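PDB 6SUD: reducing-end xylose-releasing exo-oligoxylanase Rex8A, which hydrolyses xylooligosaccharides from their reducing ends, linear or branched, releasing single xylose units as an exo-acting family 8 glycoside hydrolase in xylan breakdown. Local coordinates for residues His321-Leu326 against Trp349-Arg354; Ala30-Thr35 against Thr369-Ser374; Asn291-Phe296 against Ala330-Ala335; Asn16-Ser21 against Ser343-Phe348. The protein carries 1 engineered substitution. One frame throughout, in Å; residues are numbered along the deposited sequence.

Contact 1 of 4, residues His321-Leu326 against Trp349-Arg354; sequences HPVGLL and WNTPLR. With XYP (beta-D-xylopyranose), chain J.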
loop_
_atom_site.group_PDB
_atom_site.type_symbol
_atom_site.label_atom_id
_atom_site.label_comp_id
_atom_site.label_asym_id
_atom_site.label_seq_id
_atom_site.Cartn_x
_atom_site.Cartn_y
_atom_site.Cartn_z
ATOM N N HIS A 321 2.547 -0.271 15.779
ATOM C CA HIS A 321 1.659 -1.168 14.996
ATOM C C HIS A 321 2.308 -2.537 14.836
ATOM O O HIS A 321 2.687 -2.902 13.731
ATOM C CB HIS A 321 1.298 -0.525 13.643
ATOM C CG HIS A 321 0.662 0.813 13.804
ATOM N ND1 HIS A 321 -0.572 0.973 14.427
ATOM C CD2 HIS A 321 1.102 2.049 13.487
ATOM C CE1 HIS A 321 -0.857 2.262 14.478
ATOM N NE2 HIS A 321 0.152 2.938 13.889
ATOM N N PRO A 322 2.413 -3.358 15.907
ATOM C CA PRO A 322 3.120 -4.639 15.807
ATOM C C PRO A 322 2.386 -5.726 15.008
ATOM O O PRO A 322 3.049 -6.599 14.449
ATOM C CB PRO A 322 3.279 -5.042 17.283
ATOM C CG PRO A 322 2.055 -4.454 17.934
ATOM C CD PRO A 322 1.901 -3.100 17.264
ATOM N N VAL A 323 1.052 -5.678 14.977
ATOM C CA VAL A 323 0.220 -6.592 14.142
ATOM C C VAL A 323 0.474 -6.248 12.665
ATOM O O VAL A 323 0.655 -7.190 11.863
ATOM C CB VAL A 323 -1.264 -6.542 14.553
ATOM C CG1 VAL A 323 -2.187 -7.257 13.564
ATOM C CG2 VAL A 323 -1.425 -7.126 15.951
ATOM N N GLY A 324 0.542 -4.962 12.321
ATOM C CA GLY A 324 0.927 -4.488 10.977
ATOM C C GLY A 324 2.283 -5.032 10.550
ATOM O O GLY A 324 2.408 -5.587 9.427
ATOM N N LEU A 325 3.272 -4.933 11.429
ATOM C CA LEU A 325 4.622 -5.474 11.171
ATOM C C LEU A 325 4.541 -6.995 10.962
ATOM O O LEU A 325 5.095 -7.479 9.960
ATOM C CB LEU A 325 5.553 -5.115 12.328
ATOM C CG LEU A 325 6.960 -5.701 12.222
ATOM C CD1 LEU A 325 7.537 -5.573 10.823
ATOM C CD2 LEU A 325 7.874 -5.030 13.230
ATOM N N LEU A 326 3.880 -7.743 11.856
ATOM C CA LEU A 326 3.724 -9.216 11.679
ATOM C C LEU A 326 3.098 -9.494 10.309
ATOM O O LEU A 326 3.582 -10.391 9.613
ATOM C CB LEU A 326 2.856 -9.824 12.784
ATOM C CG LEU A 326 2.489 -11.288 12.534
ATOM C CD1 LEU A 326 3.746 -12.148 12.503
ATOM C CD2 LEU A 326 1.491 -11.791 13.552
ATOM N N TRP A 349 -1.999 -16.566 10.524
ATOM C CA TRP A 349 -3.308 -17.272 10.533
ATOM C C TRP A 349 -3.877 -17.244 11.957
ATOM O O TRP A 349 -5.101 -17.054 12.120
ATOM C CB TRP A 349 -3.167 -18.711 10.011
ATOM C CG TRP A 349 -4.446 -19.487 10.050
ATOM C CD1 TRP A 349 -4.891 -20.261 11.081
ATOM C CD2 TRP A 349 -5.470 -19.541 9.037
ATOM N NE1 TRP A 349 -6.107 -20.812 10.775
ATOM C CE2 TRP A 349 -6.484 -20.396 9.526
ATOM C CE3 TRP A 349 -5.624 -18.975 7.766
ATOM C CZ2 TRP A 349 -7.641 -20.670 8.799
ATOM C CZ3 TRP A 349 -6.763 -19.256 7.041
ATOM C CH2 TRP A 349 -7.761 -20.087 7.555
ATOM N N ASN A 350 -3.012 -17.410 12.956
ATOM C CA ASN A 350 -3.418 -17.565 14.377
ATOM C C ASN A 350 -3.506 -16.190 15.055
ATOM O O ASN A 350 -3.873 -16.153 16.237
ATOM C CB ASN A 350 -2.490 -18.560 15.074
ATOM C CG ASN A 350 -2.636 -19.954 14.508
ATOM O OD1 ASN A 350 -1.674 -20.544 14.020
ATOM N ND2 ASN A 350 -3.851 -20.471 14.530
ATOM N N THR A 351 -3.252 -15.102 14.316
ATOM C CA THR A 351 -3.319 -13.708 14.833
ATOM C C THR A 351 -4.663 -13.099 14.435
ATOM O O THR A 351 -5.011 -13.125 13.259
ATOM C CB THR A 351 -2.131 -12.879 14.325
ATOM O OG1 THR A 351 -0.919 -13.479 14.791
ATOM C CG2 THR A 351 -2.181 -11.430 14.766
ATOM N N PRO A 352 -5.457 -12.552 15.388
ATOM C CA PRO A 352 -6.703 -11.870 15.058
ATOM C C PRO A 352 -6.480 -10.396 14.688
ATOM O O PRO A 352 -5.413 -9.846 14.932
ATOM C CB PRO A 352 -7.501 -12.010 16.361
ATOM C CG PRO A 352 -6.437 -11.893 17.437
ATOM C CD PRO A 352 -5.207 -12.553 16.841
ATOM N N LEU A 353 -7.500 -9.780 14.097
ATOM C CA LEU A 353 -7.527 -8.320 13.846
ATOM C C LEU A 353 -7.229 -7.585 15.153
ATOM O O LEU A 353 -7.669 -8.044 16.235
ATOM C CB LEU A 353 -8.902 -7.923 13.318
ATOM C CG LEU A 353 -9.156 -8.256 11.853
ATOM C CD1 LEU A 353 -10.639 -8.124 11.536
ATOM C CD2 LEU A 353 -8.316 -7.376 10.938
ATOM N N ARG A 354 -6.546 -6.452 15.063
ATOM C CA ARG A 354 -6.365 -5.572 16.237
ATOM C C ARG A 354 -7.699 -4.895 16.570
ATOM O O ARG A 354 -8.488 -4.635 15.636
ATOM C CB ARG A 354 -5.256 -4.558 15.973
ATOM C CG ARG A 354 -4.876 -3.769 17.210
ATOM C CD ARG A 354 -3.583 -3.021 17.015
ATOM N NE ARG A 354 -3.237 -2.326 18.239
ATOM C CZ ARG A 354 -2.225 -1.479 18.371
ATOM N NH1 ARG A 354 -1.437 -1.205 17.343
ATOM N NH2 ARG A 354 -2.006 -0.901 19.540
HETATM O O1 XYP J . -0.056 5.381 12.972
HETATM C C1 XYP J . 0.199 5.223 11.571
HETATM C C2 XYP J . -0.765 6.135 10.815
HETATM C C3 XYP J . -0.535 5.933 9.343
HETATM C C4 XYP J . 0.890 6.298 8.993
HETATM C C5 XYP J . 1.871 5.516 9.854
HETATM O O2 XYP J . -2.156 5.874 11.093
HETATM O O3 XYP J . -1.447 6.750 8.607
HETATM O O4 XYP J . 1.055 6.011 7.600
HETATM O O5 XYP J . 1.547 5.631 11.252
#
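T351 meets L326 tip to tip: L326 CD2 lies 3.2 Å from T351 OG1, a close van der Waals touch; the hydroxyl itself is hydrogen-bonded to R347 O. The threonine methyl, CG2, anti to the backbone N, packs more loosely against V323, with V323 CG1 4.3 Å from T351 CG2. P352 adds its carbonyl, P352 O standing 4.4 Å from V323 CG1. This loop joins helices 341-349 and 359-373 of the (α/α)6 barrel of glycoside hydrolase family 8, and runs past the start of helix 322-331, where H321 is the N-cap residue. R354 then stretches out, extended from CG to NE; its side chain crosses that of H321 at about a right angle, and the guanidinium and imidazole planes are 63° apart. R354 NH1 comes 3.8 Å from P322 CD and 3.7 Å from H321 ND1; this nitrogen pair is bridged by D362 OD1, which forms a salt bridge with the arginine and a hydrogen bond with the imidazole. On the ring's far nitrogen, H321 NE2 is hydrogen-bonded to xylose O1 at 2.6 Å, near the ring plane. Replacing H321 by an alanine would probably cost xylose O1 this partner and D362 OD1 its imidazole mate.

Contact 2 of 4, residues Ala30-Thr35 against Thr369-Ser374; sequences ARLEQT and TMLALS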
loop_
_atom_site.group_PDB
_atom_site.type_symbol
_atom_site.label_atom_id
_atom_site.label_comp_id
_atom_site.label_asym_id
_atom_site.label_seq_id
_atom_site.Cartn_x
_atom_site.Cartn_y
_atom_site.Cartn_z
ATOM N N ALA A 30 -13.667 -18.625 4.016
ATOM C CA ALA A 30 -14.525 -18.164 5.133
ATOM C C ALA A 30 -13.758 -17.157 6.004
ATOM O O ALA A 30 -14.378 -16.168 6.461
ATOM C CB ALA A 30 -15.022 -19.331 5.947
ATOM N N ARG A 31 -12.466 -17.406 6.227
ATOM C CA ARG A 31 -11.591 -16.537 7.060
ATOM C C ARG A 31 -11.450 -15.182 6.357
ATOM O O ARG A 31 -11.534 -14.155 7.045
ATOM C CB ARG A 31 -10.234 -17.201 7.315
ATOM C CG ARG A 31 -9.294 -16.387 8.192
ATOM C CD ARG A 31 -9.779 -16.209 9.623
ATOM N NE ARG A 31 -8.796 -15.420 10.362
ATOM C CZ ARG A 31 -7.677 -15.909 10.895
ATOM N NH1 ARG A 31 -6.849 -15.095 11.528
ATOM N NH2 ARG A 31 -7.382 -17.202 10.790
ATOM N N LEU A 32 -11.277 -15.200 5.033
ATOM C CA LEU A 32 -11.094 -13.961 4.246
ATOM C C LEU A 32 -12.406 -13.180 4.299
ATOM O O LEU A 32 -12.383 -11.981 4.624
ATOM C CB LEU A 32 -10.701 -14.280 2.801
ATOM C CG LEU A 32 -10.576 -13.031 1.931
ATOM C CD1 LEU A 32 -9.585 -12.050 2.542
ATOM C CD2 LEU A 32 -10.183 -13.361 0.510
ATOM N N GLU A 33 -13.521 -13.862 4.054
ATOM C CA GLU A 33 -14.853 -13.221 4.086
ATOM C C GLU A 33 -15.097 -12.618 5.472
ATOM O O GLU A 33 -15.632 -11.515 5.515
ATOM C CB GLU A 33 -15.922 -14.221 3.663
ATOM C CG GLU A 33 -17.296 -13.903 4.211
ATOM C CD GLU A 33 -17.892 -12.626 3.645
ATOM O OE1 GLU A 33 -19.034 -12.291 4.003
ATOM O OE2 GLU A 33 -17.212 -11.962 2.849
ATOM N N GLN A 34 -14.739 -13.323 6.550
ATOM C CA GLN A 34 -14.992 -12.831 7.927
ATOM C C GLN A 34 -14.071 -11.650 8.237
ATOM O O GLN A 34 -14.498 -10.747 8.998
ATOM C CB GLN A 34 -14.808 -13.903 8.998
ATOM C CG GLN A 34 -15.386 -13.453 10.331
ATOM C CD GLN A 34 -16.746 -12.809 10.176
ATOM O OE1 GLN A 34 -16.924 -11.626 10.450
ATOM N NE2 GLN A 34 -17.720 -13.571 9.703
ATOM N N THR A 35 -12.868 -11.609 7.660
ATOM C CA THR A 35 -11.971 -10.455 7.911
ATOM C C THR A 35 -12.631 -9.218 7.297
ATOM O O THR A 35 -12.719 -8.171 7.972
ATOM C CB THR A 35 -10.561 -10.683 7.360
ATOM O OG1 THR A 35 -10.057 -11.894 7.922
ATOM C CG2 THR A 35 -9.655 -9.506 7.649
ATOM N N THR A 369 -2.462 -8.654 3.694
ATOM C CA THR A 369 -1.777 -9.958 3.894
ATOM C C THR A 369 -2.790 -11.113 3.781
ATOM O O THR A 369 -2.432 -12.158 3.221
ATOM C CB THR A 369 -0.990 -10.012 5.206
ATOM O OG1 THR A 369 -0.010 -8.977 5.149
ATOM C CG2 THR A 369 -0.299 -11.345 5.400
ATOM N N MET A 370 -3.998 -10.967 4.317
ATOM C CA MET A 370 -5.016 -12.054 4.272
ATOM C C MET A 370 -5.396 -12.301 2.808
ATOM O O MET A 370 -5.468 -13.486 2.369
ATOM C CB MET A 370 -6.247 -11.691 5.111
ATOM C CG MET A 370 -7.253 -12.821 5.288
ATOM S SD MET A 370 -6.596 -14.257 6.164
ATOM C CE MET A 370 -6.490 -13.598 7.823
ATOM N N LEU A 371 -5.594 -11.218 2.058
ATOM C CA LEU A 371 -5.811 -11.301 0.590
ATOM C C LEU A 371 -4.656 -12.057 -0.067
ATOM O O LEU A 371 -4.912 -13.037 -0.755
ATOM C CB LEU A 371 -5.901 -9.886 0.020
ATOM C CG LEU A 371 -7.273 -9.230 0.061
ATOM C CD1 LEU A 371 -7.205 -7.856 -0.593
ATOM C CD2 LEU A 371 -8.312 -10.091 -0.629
ATOM N N ALA A 372 -3.420 -11.606 0.157
ATOM C CA ALA A 372 -2.217 -12.087 -0.566
ATOM C C ALA A 372 -1.948 -13.556 -0.247
ATOM O O ALA A 372 -1.712 -14.338 -1.182
ATOM C CB ALA A 372 -1.019 -11.229 -0.232
ATOM N N LEU A 373 -1.993 -13.939 1.026
ATOM C CA LEU A 373 -1.599 -15.306 1.440
ATOM C C LEU A 373 -2.674 -16.311 1.001
ATOM O O LEU A 373 -2.342 -17.503 0.867
ATOM C CB LEU A 373 -1.351 -15.335 2.951
ATOM C CG LEU A 373 -0.093 -14.610 3.449
ATOM C CD1 LEU A 373 0.086 -14.813 4.947
ATOM C CD2 LEU A 373 1.157 -15.064 2.724
ATOM N N SER A 374 -3.893 -15.852 0.724
ATOM C CA SER A 374 -5.013 -16.710 0.250
ATOM C C SER A 374 -5.040 -16.757 -1.287
ATOM O O SER A 374 -5.867 -17.501 -1.841
ATOM C CB SER A 374 -6.332 -16.275 0.849
ATOM O OG SER A 374 -6.721 -14.996 0.396
#
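Around L32 and M370, whose CA atoms are 6.4 Å apart, helix segment 30-35 runs nearly antiparallel to helix segment 369-373, at 159° between their directions and with the axes 10.1 Å apart at closest approach. M370 fills the space between them. Bent at both chi2 and chi3 (62° and 72°), its chain curls so that CE comes to rest over one face of the R31 guanidinium, offset toward the rim and 3.9 Å from R31 NE. Further back, M370 CG lies 3.7 Å from L32 CD1 as the two side chains slide past each other in opposite directions. The second leucine branch, L32 CD2, touches L371 CD2 at 3.9 Å and S374 OG at 3.8 Å. T35 borders the methionine methyl, its hydroxyl turned back to donate to R31 O (OG1 to O 2.8 Å), a carbonyl that also accepts from T35 N on the opposite face of its plane. The R31 head is held by W349 O and Y366 OH, with W349 also in a cation-pi contact. With a leucine in place of R31, W349 O and Y366 OH would probably lose their charged donor, and M370 CE the flat group it rests on. Such antiparallel helix pairing is characteristic of the (α/α)6 barrel, here bringing the first long helix of the chain against the last.

Contact 3 of 4, residues Asn291-Phe296 against Ala330-Ala335; sequences NRIQAF and AMASLA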
loop_
_atom_site.group_PDB
_atom_site.type_symbol
_atom_site.label_atom_id
_atom_site.label_comp_id
_atom_site.label_asym_id
_atom_site.label_seq_id
_atom_site.Cartn_x
_atom_site.Cartn_y
_atom_site.Cartn_z
ATOM N N ASN A 291 13.737 -13.314 2.534
ATOM C CA ASN A 291 14.397 -14.255 3.486
ATOM C C ASN A 291 15.061 -13.473 4.639
ATOM O O ASN A 291 15.009 -13.948 5.794
ATOM C CB ASN A 291 15.426 -15.142 2.774
ATOM C CG ASN A 291 14.811 -16.125 1.798
ATOM O OD1 ASN A 291 13.632 -16.442 1.881
ATOM N ND2 ASN A 291 15.599 -16.632 0.869
ATOM N N ARG A 292 15.718 -12.351 4.329
ATOM C CA ARG A 292 16.522 -11.565 5.302
ATOM C C ARG A 292 15.610 -10.955 6.347
ATOM O O ARG A 292 15.885 -11.153 7.552
ATOM C CB ARG A 292 17.297 -10.415 4.656
ATOM C CG ARG A 292 18.509 -10.900 3.899
ATOM C CD ARG A 292 19.485 -9.832 3.473
ATOM N NE ARG A 292 20.421 -10.514 2.577
ATOM C CZ ARG A 292 20.613 -10.253 1.284
ATOM N NH1 ARG A 292 19.964 -9.269 0.679
ATOM N NH2 ARG A 292 21.493 -10.960 0.599
ATOM N N ILE A 293 14.564 -10.258 5.909
ATOM C CA ILE A 293 13.675 -9.591 6.902
ATOM C C ILE A 293 12.990 -10.671 7.741
ATOM O O ILE A 293 12.882 -10.455 8.947
ATOM C CB ILE A 293 12.711 -8.575 6.266
ATOM C CG1 ILE A 293 12.279 -7.552 7.319
ATOM C CG2 ILE A 293 11.548 -9.256 5.567
ATOM C CD1 ILE A 293 11.376 -6.449 6.805
ATOM N N GLN A 294 12.598 -11.814 7.161
ATOM C CA GLN A 294 11.954 -12.901 7.959
ATOM C C GLN A 294 12.967 -13.488 8.947
ATOM O O GLN A 294 12.600 -13.728 10.085
ATOM C CB GLN A 294 11.353 -13.981 7.066
ATOM C CG GLN A 294 9.992 -13.585 6.515
ATOM C CD GLN A 294 9.297 -14.723 5.813
ATOM O OE1 GLN A 294 9.895 -15.751 5.483
ATOM N NE2 GLN A 294 8.003 -14.551 5.606
ATOM N N ALA A 295 14.200 -13.730 8.511
ATOM C CA ALA A 295 15.304 -14.169 9.392
ATOM C C ALA A 295 15.467 -13.157 10.535
ATOM O O ALA A 295 15.606 -13.602 11.697
ATOM C CB ALA A 295 16.568 -14.338 8.595
ATOM N N PHE A 296 15.445 -11.847 10.234
ATOM C CA PHE A 296 15.642 -10.784 11.258
ATOM C C PHE A 296 14.587 -10.929 12.360
ATOM O O PHE A 296 14.965 -10.812 13.523
ATOM C CB PHE A 296 15.619 -9.360 10.689
ATOM C CG PHE A 296 15.893 -8.317 11.747
ATOM C CD1 PHE A 296 17.186 -8.047 12.187
ATOM C CD2 PHE A 296 14.848 -7.651 12.352
ATOM C CE1 PHE A 296 17.410 -7.112 13.190
ATOM C CE2 PHE A 296 15.068 -6.744 13.379
ATOM C CZ PHE A 296 16.353 -6.461 13.779
ATOM N N ALA A 330 4.764 -11.653 7.282
ATOM C CA ALA A 330 4.081 -12.864 6.779
ATOM C C ALA A 330 3.886 -12.737 5.264
ATOM O O ALA A 330 4.079 -13.725 4.553
ATOM C CB ALA A 330 2.785 -13.067 7.522
ATOM N N MET A 331 3.571 -11.542 4.777
ATOM C CA MET A 331 3.292 -11.327 3.335
ATOM C C MET A 331 4.569 -11.571 2.515
ATOM O O MET A 331 4.438 -11.955 1.332
ATOM C CB MET A 331 2.733 -9.927 3.085
ATOM C CG MET A 331 2.278 -9.714 1.654
ATOM S SD MET A 331 0.976 -8.501 1.481
ATOM C CE MET A 331 1.016 -8.268 -0.298
ATOM N N ALA A 332 5.745 -11.428 3.144
ATOM C CA ALA A 332 7.067 -11.700 2.533
ATOM C C ALA A 332 7.177 -13.178 2.135
ATOM O O ALA A 332 8.083 -13.494 1.352
ATOM C CB ALA A 332 8.182 -11.317 3.469
ATOM N N SER A 333 6.288 -14.042 2.646
ATOM C CA SER A 333 6.252 -15.490 2.303
ATOM C C SER A 333 5.835 -15.715 0.842
ATOM O O SER A 333 6.113 -16.825 0.331
ATOM C CB SER A 333 5.417 -16.259 3.261
ATOM O OG SER A 333 6.073 -16.300 4.531
ATOM N N LEU A 334 5.213 -14.735 0.168
ATOM C CA LEU A 334 5.001 -14.837 -1.304
ATOM C C LEU A 334 6.350 -14.999 -2.021
ATOM O O LEU A 334 6.346 -15.593 -3.114
ATOM C CB LEU A 334 4.242 -13.623 -1.852
ATOM C CG LEU A 334 2.738 -13.601 -1.609
ATOM C CD1 LEU A 334 2.148 -12.248 -1.979
ATOM C CD2 LEU A 334 2.042 -14.715 -2.360
ATOM N N ALA A 335 7.446 -14.478 -1.466
ATOM C CA ALA A 335 8.769 -14.463 -2.139
ATOM C C ALA A 335 9.796 -15.314 -1.386
ATOM O O ALA A 335 10.634 -15.939 -2.041
ATOM C CB ALA A 335 9.248 -13.047 -2.306
#
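Q294 reaches from helix 285-297 toward A332 and S333, in the short 3-10 turn that follows helix 322-331. Its CB points toward that turn, and CG, anti to the carbonyl carbon (chi1 -81°), passes 4.2 Å from A332 CB. From there the chain is extended, which carries the amide to the turn. CD lies 3.8 Å from S333 OG, and OE1 stays farther from the serine than the amide nitrogen does. NE2 is the working end: it donates to S333 OG at 2.8 Å along a nearly straight path (163°), with the oxygen lying in the amide plane, only 3° out of it. S333 N is also close to Q294 NE2, at 3.5 Å, but both are donors and do not bond. The same NE2 gives a second hydrogen bond to N329 O, in the last turns of helix 322-331, so that two acceptors fix the rotation of the amide. Beside the glutamine, I293 adds a loose apolar touch, its CG2 4.5 Å from A332 CB. From helix 341-349, A341 and F344 pack on the glutamine side chain. The contact thus joins two helices of the (α/α)6 barrel, away from the xylose pocket. S333 OG is itself bonded to A341 O, a carbonyl that can only accept, so the serine hydroxyl must donate there while accepting from Q294, and the amide N-H groups of Q294 and the hydroxyl of S333 each have an acceptor in this buried setting.

Contact 4 of 4, residues Asn16-Ser21 against Ser343-Phe348; sequences NLFQRS and SFVKRF
On the outside of the (α/α)6 barrel, the short helix 17-20 near the N-terminus lies against helix 341-349, F18 and V345 being nearest by CA. One valine branch does most of the touching: V345 CG1, anti to the backbone N (chi1 170°), packs 3.8 Å from F18 CD1, and it also comes 3.9 Å from L17 O and 4.1 Å from S21 OG. The other branch, V345 CG2, meets L17 CB at 4.3 Å. The two phenylalanines approach rim to rim rather than stacking, F18 CZ lying 3.8 Å from F348 CD2, each atom close to the plane of the other ring. V345 O also sits in the plane of the F18 ring, at its edge, 4.0 Å from F18 CE1. These aromatic groups belong to a larger apolar layer: F18 meets W349 edge-to-face, F348 meets the ring of Y366, and M370 of helix 359-373 packs on both phenylalanines. The short helix is tied to that same helix through a backbone hydrogen bond between F18 and L373, so this N-terminal piece is anchored to two barrel helices. Its start is closed by N16 at the N-cap position, where OD1 accepts from Q19 N at 3.0 Å, the donor standing above the carbonyl plane of the asparagine side chain.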
loop_
_atom_site.group_PDB
_atom_site.type_symbol
_atom_site.label_atom_id
_atom_site.label_comp_id
_atom_site.label_asym_id
_atom_site.label_seq_id
_atom_site.Cartn_x
_atom_site.Cartn_y
_atom_site.Cartn_z
ATOM N N ASN A 16 -1.387 -19.761 -3.242
ATOM C CA ASN A 16 -2.262 -19.767 -2.047
ATOM C C ASN A 16 -1.409 -20.367 -0.940
ATOM O O ASN A 16 -1.335 -21.609 -0.865
ATOM C CB ASN A 16 -3.578 -20.501 -2.312
ATOM C CG ASN A 16 -4.503 -20.551 -1.112
ATOM O OD1 ASN A 16 -4.091 -20.312 0.023
ATOM N ND2 ASN A 16 -5.762 -20.892 -1.342
ATOM N N LEU A 17 -0.727 -19.519 -0.177
ATOM C CA LEU A 17 0.249 -19.985 0.833
ATOM C C LEU A 17 -0.491 -20.590 2.016
ATOM O O LEU A 17 0.123 -21.437 2.663
ATOM C CB LEU A 17 1.154 -18.829 1.262
ATOM C CG LEU A 17 2.071 -18.349 0.145
ATOM C CD1 LEU A 17 3.177 -17.477 0.684
ATOM C CD2 LEU A 17 2.659 -19.536 -0.587
ATOM N N PHE A 18 -1.732 -20.173 2.297
ATOM C CA PHE A 18 -2.538 -20.810 3.372
ATOM C C PHE A 18 -2.771 -22.276 2.985
ATOM O O PHE A 18 -2.595 -23.153 3.827
ATOM C CB PHE A 18 -3.839 -20.052 3.640
ATOM C CG PHE A 18 -3.691 -18.719 4.335
ATOM C CD1 PHE A 18 -2.840 -18.550 5.419
ATOM C CD2 PHE A 18 -4.467 -17.634 3.955
ATOM C CE1 PHE A 18 -2.736 -17.324 6.063
ATOM C CE2 PHE A 18 -4.362 -16.407 4.594
ATOM C CZ PHE A 18 -3.497 -16.252 5.650
ATOM N N GLN A 19 -3.110 -22.531 1.721
ATOM C CA GLN A 19 -3.378 -23.897 1.202
ATOM C C GLN A 19 -2.083 -24.712 1.169
ATOM O O GLN A 19 -2.117 -25.889 1.581
ATOM C CB GLN A 19 -3.986 -23.840 -0.193
ATOM C CG GLN A 19 -4.726 -25.116 -0.552
ATOM C CD GLN A 19 -5.465 -24.996 -1.862
ATOM O OE1 GLN A 19 -6.103 -23.986 -2.154
ATOM N NE2 GLN A 19 -5.414 -26.052 -2.658
ATOM N N ARG A 20 -0.980 -24.123 0.696
ATOM C CA ARG A 20 0.335 -24.818 0.600
ATOM C C ARG A 20 0.758 -25.248 1.999
ATOM O O ARG A 20 1.445 -26.264 2.167
ATOM C CB ARG A 20 1.376 -23.894 -0.035
ATOM C CG ARG A 20 2.814 -24.359 0.138
ATOM C CD ARG A 20 3.798 -23.375 -0.455
ATOM N NE ARG A 20 3.446 -22.951 -1.806
ATOM C CZ ARG A 20 4.074 -21.988 -2.467
ATOM N NH1 ARG A 20 5.100 -21.366 -1.902
ATOM N NH2 ARG A 20 3.698 -21.662 -3.695
ATOM N N SER A 21 0.300 -24.471 2.961
ATOM C CA SER A 21 0.647 -24.622 4.387
ATOM C C SER A 21 -0.285 -25.610 5.097
ATOM O O SER A 21 -0.025 -25.911 6.279
ATOM C CB SER A 21 0.637 -23.261 5.004
ATOM O OG SER A 21 0.770 -23.317 6.412
ATOM N N SER A 343 6.425 -20.725 8.985
ATOM C CA SER A 343 6.051 -20.357 10.371
ATOM C C SER A 343 5.418 -18.958 10.432
ATOM O O SER A 343 4.509 -18.791 11.248
ATOM C CB SER A 343 7.177 -20.560 11.336
ATOM O OG SER A 343 8.357 -19.977 10.854
ATOM N N PHE A 344 5.799 -17.994 9.583
ATOM C CA PHE A 344 5.153 -16.647 9.589
ATOM C C PHE A 344 3.715 -16.733 9.065
ATOM O O PHE A 344 2.851 -15.956 9.522
ATOM C CB PHE A 344 5.916 -15.629 8.747
ATOM C CG PHE A 344 6.953 -14.863 9.520
ATOM C CD1 PHE A 344 6.593 -13.811 10.346
ATOM C CD2 PHE A 344 8.289 -15.216 9.447
ATOM C CE1 PHE A 344 7.549 -13.115 11.068
ATOM C CE2 PHE A 344 9.245 -14.519 10.169
ATOM C CZ PHE A 344 8.876 -13.467 10.975
ATOM N N VAL A 345 3.494 -17.607 8.085
ATOM C CA VAL A 345 2.146 -17.854 7.501
ATOM C C VAL A 345 1.251 -18.392 8.617
ATOM O O VAL A 345 0.105 -17.917 8.745
ATOM C CB VAL A 345 2.207 -18.835 6.313
ATOM C CG1 VAL A 345 0.826 -19.291 5.875
ATOM C CG2 VAL A 345 2.950 -18.258 5.123
ATOM N N LYS A 346 1.751 -19.361 9.380
ATOM C CA LYS A 346 0.988 -19.987 10.495
ATOM C C LYS A 346 0.769 -18.959 11.608
ATOM O O LYS A 346 -0.359 -18.899 12.138
ATOM C CB LYS A 346 1.722 -21.219 11.030
ATOM C CG LYS A 346 1.058 -21.900 12.218
ATOM C CD LYS A 346 1.849 -23.081 12.740
ATOM C CE LYS A 346 1.047 -24.363 12.799
ATOM N NZ LYS A 346 0.302 -24.482 14.074
ATOM N N ARG A 347 1.804 -18.193 11.961
ATOM C CA ARG A 347 1.714 -17.181 13.046
ATOM C C ARG A 347 0.620 -16.176 12.672
ATOM O O ARG A 347 -0.165 -15.796 13.543
ATOM C CB ARG A 347 3.064 -16.490 13.253
ATOM C CG ARG A 347 3.042 -15.347 14.259
ATOM C CD ARG A 347 2.803 -15.830 15.668
ATOM N NE ARG A 347 3.193 -14.856 16.686
ATOM C CZ ARG A 347 2.421 -13.869 17.145
ATOM N NH1 ARG A 347 1.195 -13.676 16.673
ATOM N NH2 ARG A 347 2.892 -13.055 18.073
ATOM N N PHE A 348 0.581 -15.768 11.404
ATOM C CA PHE A 348 -0.394 -14.766 10.919
ATOM C C PHE A 348 -1.813 -15.338 11.009
ATOM O O PHE A 348 -2.725 -14.641 11.514
ATOM C CB PHE A 348 -0.060 -14.333 9.492
ATOM C CG PHE A 348 -1.053 -13.327 8.982
ATOM C CD1 PHE A 348 -1.012 -12.015 9.435
ATOM C CD2 PHE A 348 -2.076 -13.708 8.130
ATOM C CE1 PHE A 348 -1.948 -11.094 9.002
ATOM C CE2 PHE A 348 -3.015 -12.789 7.707
ATOM C CZ PHE A 348 -2.939 -11.482 8.135
#

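Overall arrangement
The four contacts form one connected patch of the helical barrel, their centres 11 to 19 Å apart. Along the chain, the N-terminal segments 16-21 and 30-35 come first, and their partners follow more than 300 residues later, so contacts 2 and 4 bring N-terminal segments against the C-terminal part of the chain. Contacts 1 and 3 are made within its last third. Contacts 1 and 3 share helix 322-331, contacts 1 and 4 adjoin at helix 341-349, and contacts 2 and 4 lie closest and touch directly. Contact 1 alone reaches the xylose pocket; it also touches contact 2, so the loop 349-354, whose R354 lies beside the pocket residue H321, is joined to helix 25-41 as well.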